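Local coordinates for EDD domain protein, DegV family (Ruminococcus gnavus, PDB 3JR7), which is of unknown biochemical function but, like other members of its family, probably binds lipids, at residues C29-P34 with A139-T144; A250-N255 with F277-S282; I25-G30 with V102-E107. All blocks are in the same frame, centred on the assembly; numbering follows the deposited sequence.

Interaction 1: residues C29-P34 with A139-T144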
loop_
_atom_site.group_PDB
_atom_site.type_symbol
_atom_site.label_atom_id
_atom_site.label_comp_id
_atom_site.label_asym_id
_atom_site.label_seq_id
_atom_site.Cartn_x
_atom_site.Cartn_y
_atom_site.Cartn_z
ATOM N N CYS A 29 -2.164 3.128 5.319
ATOM C CA CYS A 29 -1.572 1.874 4.839
ATOM C C CYS A 29 -0.347 2.150 3.980
ATOM O O CYS A 29 0.662 1.430 4.058
ATOM C CB CYS A 29 -2.606 1.024 4.095
ATOM S SG CYS A 29 -1.953 -0.598 3.684
ATOM N N GLY A 30 -0.402 3.224 3.208
ATOM C CA GLY A 30 0.668 3.559 2.307
ATOM C C GLY A 30 1.835 4.158 3.040
ATOM O O GLY A 30 1.692 5.268 3.574
ATOM N N GLU A 31 2.993 3.477 3.030
ATOM C CA GLU A 31 4.148 3.946 3.803
ATOM C C GLU A 31 4.749 5.205 3.197
ATOM O O GLU A 31 4.692 5.361 2.014
ATOM C CB GLU A 31 5.254 2.858 3.874
ATOM C CG GLU A 31 4.946 1.611 4.665
ATOM C CD GLU A 31 3.961 0.670 4.004
ATOM O OE1 GLU A 31 3.762 0.749 2.753
ATOM O OE2 GLU A 31 3.405 -0.169 4.747
ATOM N N PHE A 32 5.313 6.109 4.008
ATOM C CA PHE A 32 6.149 7.225 3.499
ATOM C C PHE A 32 7.608 6.949 3.757
ATOM O O PHE A 32 7.955 6.531 4.853
ATOM C CB PHE A 32 5.840 8.574 4.175
ATOM C CG PHE A 32 4.487 9.164 3.824
ATOM C CD1 PHE A 32 3.679 8.623 2.822
ATOM C CD2 PHE A 32 4.030 10.271 4.520
ATOM C CE1 PHE A 32 2.437 9.180 2.545
ATOM C CE2 PHE A 32 2.836 10.832 4.241
ATOM C CZ PHE A 32 2.008 10.275 3.244
ATOM N N THR A 33 8.459 7.220 2.779
ATOM C CA THR A 33 9.889 7.218 2.993
ATOM C C THR A 33 10.287 8.468 3.783
ATOM O O THR A 33 9.501 9.406 3.892
ATOM C CB THR A 33 10.658 7.238 1.676
ATOM O OG1 THR A 33 10.282 8.399 0.913
ATOM C CG2 THR A 33 10.399 5.977 0.890
ATOM N N PRO A 34 11.520 8.487 4.338
ATOM C CA PRO A 34 12.005 9.693 5.042
ATOM C C PRO A 34 11.879 10.942 4.181
ATOM O O PRO A 34 11.432 11.992 4.633
ATOM C CB PRO A 34 13.494 9.386 5.286
ATOM C CG PRO A 34 13.575 7.885 5.353
ATOM C CD PRO A 34 12.497 7.378 4.385
ATOM N N ALA A 139 -1.982 -1.966 -2.012
ATOM C CA ALA A 139 -1.856 -1.699 -0.589
ATOM C C ALA A 139 -0.411 -1.302 -0.370
ATOM O O ALA A 139 0.449 -1.499 -1.241
ATOM C CB ALA A 139 -2.165 -2.961 0.231
ATOM N N SER A 140 -0.131 -0.755 0.801
ATOM C CA SER A 140 1.232 -0.605 1.308
ATOM C C SER A 140 2.027 0.215 0.301
ATOM O O SER A 140 1.558 1.274 -0.134
ATOM C CB SER A 140 1.840 -1.999 1.597
ATOM O OG SER A 140 3.233 -1.949 1.978
ATOM N N VAL A 141 3.168 -0.287 -0.124
ATOM C CA VAL A 141 4.066 0.425 -1.023
ATOM C C VAL A 141 3.519 0.610 -2.450
ATOM O O VAL A 141 4.017 1.459 -3.213
ATOM C CB VAL A 141 5.528 -0.161 -1.070
ATOM C CG1 VAL A 141 6.314 0.234 0.204
ATOM C CG2 VAL A 141 5.521 -1.660 -1.330
ATOM N N GLY A 142 2.483 -0.138 -2.807
ATOM C CA GLY A 142 1.724 0.186 -4.044
ATOM C C GLY A 142 1.194 1.633 -3.960
ATOM O O GLY A 142 1.305 2.405 -4.904
ATOM N N GLU A 143 0.648 2.005 -2.799
ATOM C CA GLU A 143 0.143 3.387 -2.592
ATOM C C GLU A 143 1.294 4.394 -2.607
ATOM O O GLU A 143 1.196 5.496 -3.185
ATOM C CB GLU A 143 -0.607 3.465 -1.276
ATOM C CG GLU A 143 -1.872 2.586 -1.235
ATOM C CD GLU A 143 -2.538 2.577 0.129
ATOM O OE1 GLU A 143 -2.869 3.657 0.639
ATOM O OE2 GLU A 143 -2.718 1.477 0.690
ATOM N N THR A 144 2.393 4.015 -1.956
ATOM C CA THR A 144 3.574 4.837 -1.857
ATOM C C THR A 144 4.045 5.193 -3.254
ATOM O O THR A 144 4.282 6.376 -3.578
ATOM C CB THR A 144 4.717 4.080 -1.143
ATOM O OG1 THR A 144 4.247 3.538 0.102
ATOM C CG2 THR A 144 5.889 4.982 -0.925
#

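Interaction 2: residues A250-N255 with F277-S282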
loop_
_atom_site.group_PDB
_atom_site.type_symbol
_atom_site.label_atom_id
_atom_site.label_comp_id
_atom_site.label_asym_id
_atom_site.label_seq_id
_atom_site.Cartn_x
_atom_site.Cartn_y
_atom_site.Cartn_z
ATOM N N ALA A 250 9.616 -1.056 -5.169
ATOM C CA ALA A 250 9.463 -0.842 -3.751
ATOM C C ALA A 250 9.282 -2.144 -3.042
ATOM O O ALA A 250 8.595 -3.062 -3.527
ATOM C CB ALA A 250 8.274 0.126 -3.438
ATOM N N ILE A 251 9.897 -2.220 -1.867
ATOM C CA ILE A 251 9.783 -3.377 -0.987
ATOM C C ILE A 251 9.411 -2.937 0.432
ATOM O O ILE A 251 10.084 -2.112 1.020
ATOM C CB ILE A 251 11.091 -4.185 -0.934
ATOM C CG1 ILE A 251 11.479 -4.687 -2.316
ATOM C CG2 ILE A 251 10.969 -5.382 0.006
ATOM C CD1 ILE A 251 12.945 -5.007 -2.440
ATOM N N ALA A 252 8.335 -3.472 0.978
ATOM C CA ALA A 252 8.026 -3.257 2.367
ATOM C C ALA A 252 8.202 -4.567 3.096
ATOM O O ALA A 252 7.880 -5.638 2.559
ATOM C CB ALA A 252 6.598 -2.735 2.542
ATOM N N HIS A 253 8.717 -4.486 4.322
ATOM C CA HIS A 253 8.945 -5.664 5.150
ATOM C C HIS A 253 8.439 -5.394 6.542
ATOM O O HIS A 253 8.424 -4.237 6.997
ATOM C CB HIS A 253 10.435 -6.032 5.184
ATOM C CG HIS A 253 11.244 -5.123 6.048
ATOM N ND1 HIS A 253 11.780 -3.938 5.596
ATOM C CD2 HIS A 253 11.560 -5.203 7.358
ATOM C CE1 HIS A 253 12.425 -3.344 6.590
ATOM N NE2 HIS A 253 12.293 -4.082 7.670
ATOM N N CYS A 254 7.953 -6.450 7.185
ATOM C CA CYS A 254 7.510 -6.359 8.563
ATOM C C CYS A 254 8.519 -7.075 9.469
ATOM O O CYS A 254 8.447 -8.289 9.618
ATOM C CB CYS A 254 6.144 -7.020 8.721
ATOM S SG CYS A 254 5.479 -6.822 10.394
ATOM N N ASN A 255 9.430 -6.295 10.056
ATOM C CA ASN A 255 10.422 -6.803 11.035
ATOM C C ASN A 255 11.341 -7.886 10.418
ATOM O O ASN A 255 11.640 -8.907 11.052
ATOM C CB ASN A 255 9.693 -7.361 12.249
ATOM C CG ASN A 255 10.632 -7.686 13.420
ATOM O OD1 ASN A 255 11.579 -6.942 13.693
ATOM N ND2 ASN A 255 10.367 -8.794 14.104
ATOM N N PHE A 277 13.668 0.995 -3.325
ATOM C CA PHE A 277 13.811 1.276 -1.962
ATOM C C PHE A 277 13.060 0.293 -1.119
ATOM O O PHE A 277 12.146 -0.391 -1.602
ATOM C CB PHE A 277 13.340 2.702 -1.686
ATOM C CG PHE A 277 11.884 2.921 -1.928
ATOM C CD1 PHE A 277 10.954 2.659 -0.928
ATOM C CD2 PHE A 277 11.443 3.415 -3.144
ATOM C CE1 PHE A 277 9.599 2.867 -1.144
ATOM C CE2 PHE A 277 10.049 3.665 -3.355
ATOM C CZ PHE A 277 9.156 3.369 -2.360
ATOM N N ILE A 278 13.450 0.255 0.165
ATOM C CA ILE A 278 12.881 -0.626 1.171
ATOM C C ILE A 278 12.320 0.196 2.313
ATOM O O ILE A 278 12.961 1.173 2.748
ATOM C CB ILE A 278 13.981 -1.584 1.737
ATOM C CG1 ILE A 278 14.516 -2.529 0.641
ATOM C CG2 ILE A 278 13.457 -2.374 2.883
ATOM C CD1 ILE A 278 15.723 -3.401 1.094
ATOM N N VAL A 279 11.150 -0.171 2.807
ATOM C CA VAL A 279 10.522 0.499 3.957
ATOM C C VAL A 279 9.955 -0.486 4.935
ATOM O O VAL A 279 9.606 -1.619 4.565
ATOM C CB VAL A 279 9.344 1.420 3.576
ATOM C CG1 VAL A 279 9.850 2.595 2.929
ATOM C CG2 VAL A 279 8.269 0.655 2.706
ATOM N N ASP A 280 9.831 -0.029 6.179
ATOM C CA ASP A 280 9.134 -0.752 7.220
ATOM C C ASP A 280 7.662 -0.618 6.987
ATOM O O ASP A 280 7.185 0.452 6.606
ATOM C CB ASP A 280 9.461 -0.211 8.611
ATOM C CG ASP A 280 10.918 -0.456 8.987
ATOM O OD1 ASP A 280 11.242 -1.600 9.291
ATOM O OD2 ASP A 280 11.724 0.476 8.879
ATOM N N THR A 281 6.944 -1.692 7.234
ATOM C CA THR A 281 5.496 -1.674 7.053
ATOM C C THR A 281 4.777 -0.679 8.008
ATOM O O THR A 281 5.134 -0.527 9.185
ATOM C CB THR A 281 4.887 -3.042 7.269
ATOM O OG1 THR A 281 5.436 -3.630 8.447
ATOM C CG2 THR A 281 5.129 -3.963 6.079
ATOM N N SER A 282 3.750 -0.026 7.486
ATOM C CA SER A 282 2.862 0.858 8.275
ATOM C C SER A 282 2.050 0.021 9.271
ATOM O O SER A 282 2.106 -1.201 9.251
ATOM C CB SER A 282 1.876 1.540 7.334
ATOM O OG SER A 282 0.940 0.545 6.830
HETATM O O HOH W 1 9.465 -3.386 9.524
#

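Interaction 3: residues I25-G30 with V102-E107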
loop_
_atom_site.group_PDB
_atom_site.type_symbol
_atom_site.label_atom_id
_atom_site.label_comp_id
_atom_site.label_asym_id
_atom_site.label_seq_id
_atom_site.Cartn_x
_atom_site.Cartn_y
_atom_site.Cartn_z
ATOM N N ILE A 25 -2.718 13.187 -0.501
ATOM C CA ILE A 25 -3.244 12.551 0.688
ATOM C C ILE A 25 -3.217 11.030 0.454
ATOM O O ILE A 25 -3.692 10.554 -0.555
ATOM C CB ILE A 25 -4.698 12.966 0.930
ATOM C CG1 ILE A 25 -4.797 14.513 1.087
ATOM C CG2 ILE A 25 -5.282 12.223 2.142
ATOM C CD1 ILE A 25 -6.185 15.016 0.954
ATOM N N VAL A 26 -2.688 10.292 1.393
ATOM C CA VAL A 26 -2.544 8.853 1.296
ATOM C C VAL A 26 -3.111 8.246 2.558
ATOM O O VAL A 26 -2.819 8.742 3.661
ATOM C CB VAL A 26 -1.061 8.485 1.158
ATOM C CG1 VAL A 26 -0.898 6.961 0.918
ATOM C CG2 VAL A 26 -0.432 9.291 0.018
ATOM N N ASP A 27 -3.938 7.198 2.457
ATOM C CA ASP A 27 -4.375 6.556 3.681
ATOM C C ASP A 27 -3.175 5.878 4.346
ATOM O O ASP A 27 -2.127 5.695 3.725
ATOM C CB ASP A 27 -5.590 5.620 3.513
ATOM C CG ASP A 27 -5.289 4.344 2.721
ATOM O OD1 ASP A 27 -4.160 3.787 2.780
ATOM O OD2 ASP A 27 -6.248 3.845 2.103
ATOM N N SER A 28 -3.303 5.573 5.639
ATOM C CA SER A 28 -2.106 5.291 6.457
ATOM C C SER A 28 -1.457 3.946 6.076
ATOM O O SER A 28 -0.339 3.674 6.414
ATOM C CB SER A 28 -2.461 5.320 7.931
ATOM O OG SER A 28 -3.363 4.304 8.238
ATOM N N CYS A 29 -2.164 3.128 5.319
ATOM C CA CYS A 29 -1.572 1.874 4.839
ATOM C C CYS A 29 -0.347 2.150 3.980
ATOM O O CYS A 29 0.662 1.430 4.058
ATOM C CB CYS A 29 -2.606 1.024 4.095
ATOM S SG CYS A 29 -1.953 -0.598 3.684
ATOM N N GLY A 30 -0.402 3.224 3.208
ATOM C CA GLY A 30 0.668 3.559 2.307
ATOM C C GLY A 30 1.835 4.158 3.040
ATOM O O GLY A 30 1.692 5.268 3.574
ATOM N N VAL A 102 -4.790 8.927 -2.516
ATOM C CA VAL A 102 -4.371 7.563 -2.865
ATOM C C VAL A 102 -4.802 6.624 -1.770
ATOM O O VAL A 102 -4.481 6.870 -0.611
ATOM C CB VAL A 102 -2.860 7.466 -3.009
ATOM C CG1 VAL A 102 -2.466 5.974 -3.409
ATOM C CG2 VAL A 102 -2.367 8.483 -4.053
ATOM N N THR A 103 -5.580 5.607 -2.115
ATOM C CA THR A 103 -6.158 4.695 -1.152
ATOM C C THR A 103 -5.834 3.261 -1.442
ATOM O O THR A 103 -5.475 2.889 -2.563
ATOM C CB THR A 103 -7.722 4.795 -1.065
ATOM O OG1 THR A 103 -8.335 4.205 -2.217
ATOM C CG2 THR A 103 -8.186 6.255 -0.891
ATOM N N LEU A 104 -5.961 2.454 -0.398
ATOM C CA LEU A 104 -6.098 1.007 -0.510
ATOM C C LEU A 104 -7.064 0.605 -1.626
ATOM O O LEU A 104 -8.047 1.293 -1.884
ATOM C CB LEU A 104 -6.658 0.457 0.814
ATOM C CG LEU A 104 -5.703 0.197 1.972
ATOM C CD1 LEU A 104 -6.485 0.310 3.304
ATOM C CD2 LEU A 104 -5.020 -1.143 1.803
ATOM N N SER A 105 -6.808 -0.546 -2.227
ATOM C CA SER A 105 -7.750 -1.185 -3.119
ATOM C C SER A 105 -9.175 -1.134 -2.622
ATOM O O SER A 105 -9.508 -1.539 -1.457
ATOM C CB SER A 105 -7.395 -2.660 -3.324
ATOM O OG SER A 105 -8.418 -3.291 -4.105
ATOM N N ALA A 106 -10.056 -0.694 -3.521
ATOM C CA ALA A 106 -11.489 -0.644 -3.204
ATOM C C ALA A 106 -12.020 -2.034 -2.925
ATOM O O ALA A 106 -13.040 -2.180 -2.275
ATOM C CB ALA A 106 -12.289 0.034 -4.325
ATOM N N GLU A 107 -11.361 -3.075 -3.384
ATOM C CA GLU A 107 -11.856 -4.420 -3.100
ATOM C C GLU A 107 -11.395 -4.977 -1.764
ATOM O O GLU A 107 -11.818 -6.086 -1.383
ATOM C CB GLU A 107 -11.374 -5.378 -4.158
ATOM C CG GLU A 107 -11.768 -5.016 -5.504
ATOM C CD GLU A 107 -13.203 -5.301 -5.733
ATOM O OE1 GLU A 107 -13.677 -6.408 -5.360
ATOM O OE2 GLU A 107 -13.847 -4.394 -6.258
#

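Interaction 1: residues C29-P34 with A139-T144
E31, in the loop leaving strand 22-27, meets S140 and T144 at the start of helix 141-155 in a buried and largely polar contact near the centre of the chain. E31 is gripped at both backbone and side chain. T144 OG1 donates to E31 O at 2.7 Å, in the carbonyl plane and on a lone pair of the oxygen. At the other end S140 OG donates to E31 OE1 at 2.9 Å, reaching it on the syn side but 31° out of the carboxylate plane. The bend at chi2 (73°) folds the glutamate chain back so that its carboxylate comes up to S140, while OE2 is hydrogen-bonded to S282 N and S285 OG. Cutting E31 back to an alanine is likely to leave S140 OG, the S282 amide and S285 OG without their carboxylate partner and to open a gap beside V141, whose CG1 lies 3.6 Å from E31 OE1. Beside this, G30 lets the backbones come close: its CA packs 3.8 Å from E143 CB, where a CB on G30 would clash, and makes a CH...O contact of 3.5 Å with S140 O. S140 N gives a weak hydrogen bond to C29 SG at 3.4 Å. The contact lies against strands 248-253 and 275-280 and helix 283-289: V141 packs on A250 and A252, E31 on V279, C29 on I284 and S140 on S285.

Interaction 2: residues A250-N255 with F277-S282
The H253 imidazole and the D280 carboxylate run side by side from neighbouring parallel strands, pointing the same way with their planes 60° apart. H253 NE2 comes 3.1 Å from D280 OD1, yet the angle is too poor for a hydrogen bond; a water that takes the N255 N-H lies close to D280 OD1. D280 CA lies over one face of the imidazole, while I278 crosses the histidine at about a right angle and sets its CG2 at the ring edge, 3.6 Å from H253 ND1. A chi1 of 75°, with CG between backbone N and carbonyl carbon, swings the ring over toward the second strand. On the other face of the sheet F277 turns its ring onto A250: A250 CB sits over the ring face, 4.0 Å from the F277 centroid and 29° off the normal, and A252 CB meets V279 CG2 at 3.8 Å. The backbones are laced by I251 N to F277 O, V279 N to I251 O (2.8 Å) and H253 N to V279 O, and T281 N continues the ladder to H253 O at 3.0 Å. V141 of helix 141-155 packs on A250, A252 and V279, whereas A260 and Q264 of helix 257-270 pack on I251, H253 and I278. The two strands are the parallel pair of a beta-alpha-beta unit joined through helix 257-270, with 275-280 outermost in its sheet within this chain.

Interaction 3: residues I25-G30 with V102-E107
The D27 carboxylate is the flat group on which L104 and T103 converge. L104 N donates to D27 OD2 at 2.9 Å in a nearly straight bond (168°), arriving on the syn side but 31° out of the carboxylate plane. T103 CA lies over that same side of the plane, 3.4 Å from D27 OD2. The leucine chain crosses the aspartate at about a right angle, its CG and CD1 beyond the oxygens and on the opposite side of the plane. With chi1 at 69°, D27 CG stands between the backbone N and the carbonyl carbon, which aims the carboxylate at the neighbouring strand. D27 OD2 is also hydrogen-bonded to S111 OG, and OD1 accepts weakly from C29 N within the type I turn D27-G30. Upstream the strands pair in parallel: V102 N donates to I25 O at 2.8 Å and D27 N to V102 O at 3.1 Å, with V26 CG2 4.3 Å from V102 CB. Farther along the chains, L104 CD2 closes on C29 SG at 3.6 Å, an apolar patch beside the buried acid. The aspartate side chain thus continues the link between the two segments beyond the backbone bonds of V102. E143, on helix 141-155, brings its carboxylate close to D27 OD1; two carboxylates this close in a buried place would probably not both be charged.

Interactions 1 and 3 start from the same loop, sharing C29 and G30, and their centres are 8 Å apart; E143 CD lies 3.5 Å from L104 N. Interaction 2 lies in a different sheet from that of interaction 3, its centre 16 Å away, and 8 Å from the centre of interaction 1. S282 ties the loop after strand 275-280 to the loop after strand 22-27: S282 N lies 2.8 Å from E31 OE2 and S282 OG 2.9 Å from C29 O, probably both hydrogen bonds. A polyether, probably from the crystallisation liquor, comes within about 4 Å of the side chains of A139 and L104, placing interactions 1 and 3 beside a pocket it may mark, possibly the family's lipid site.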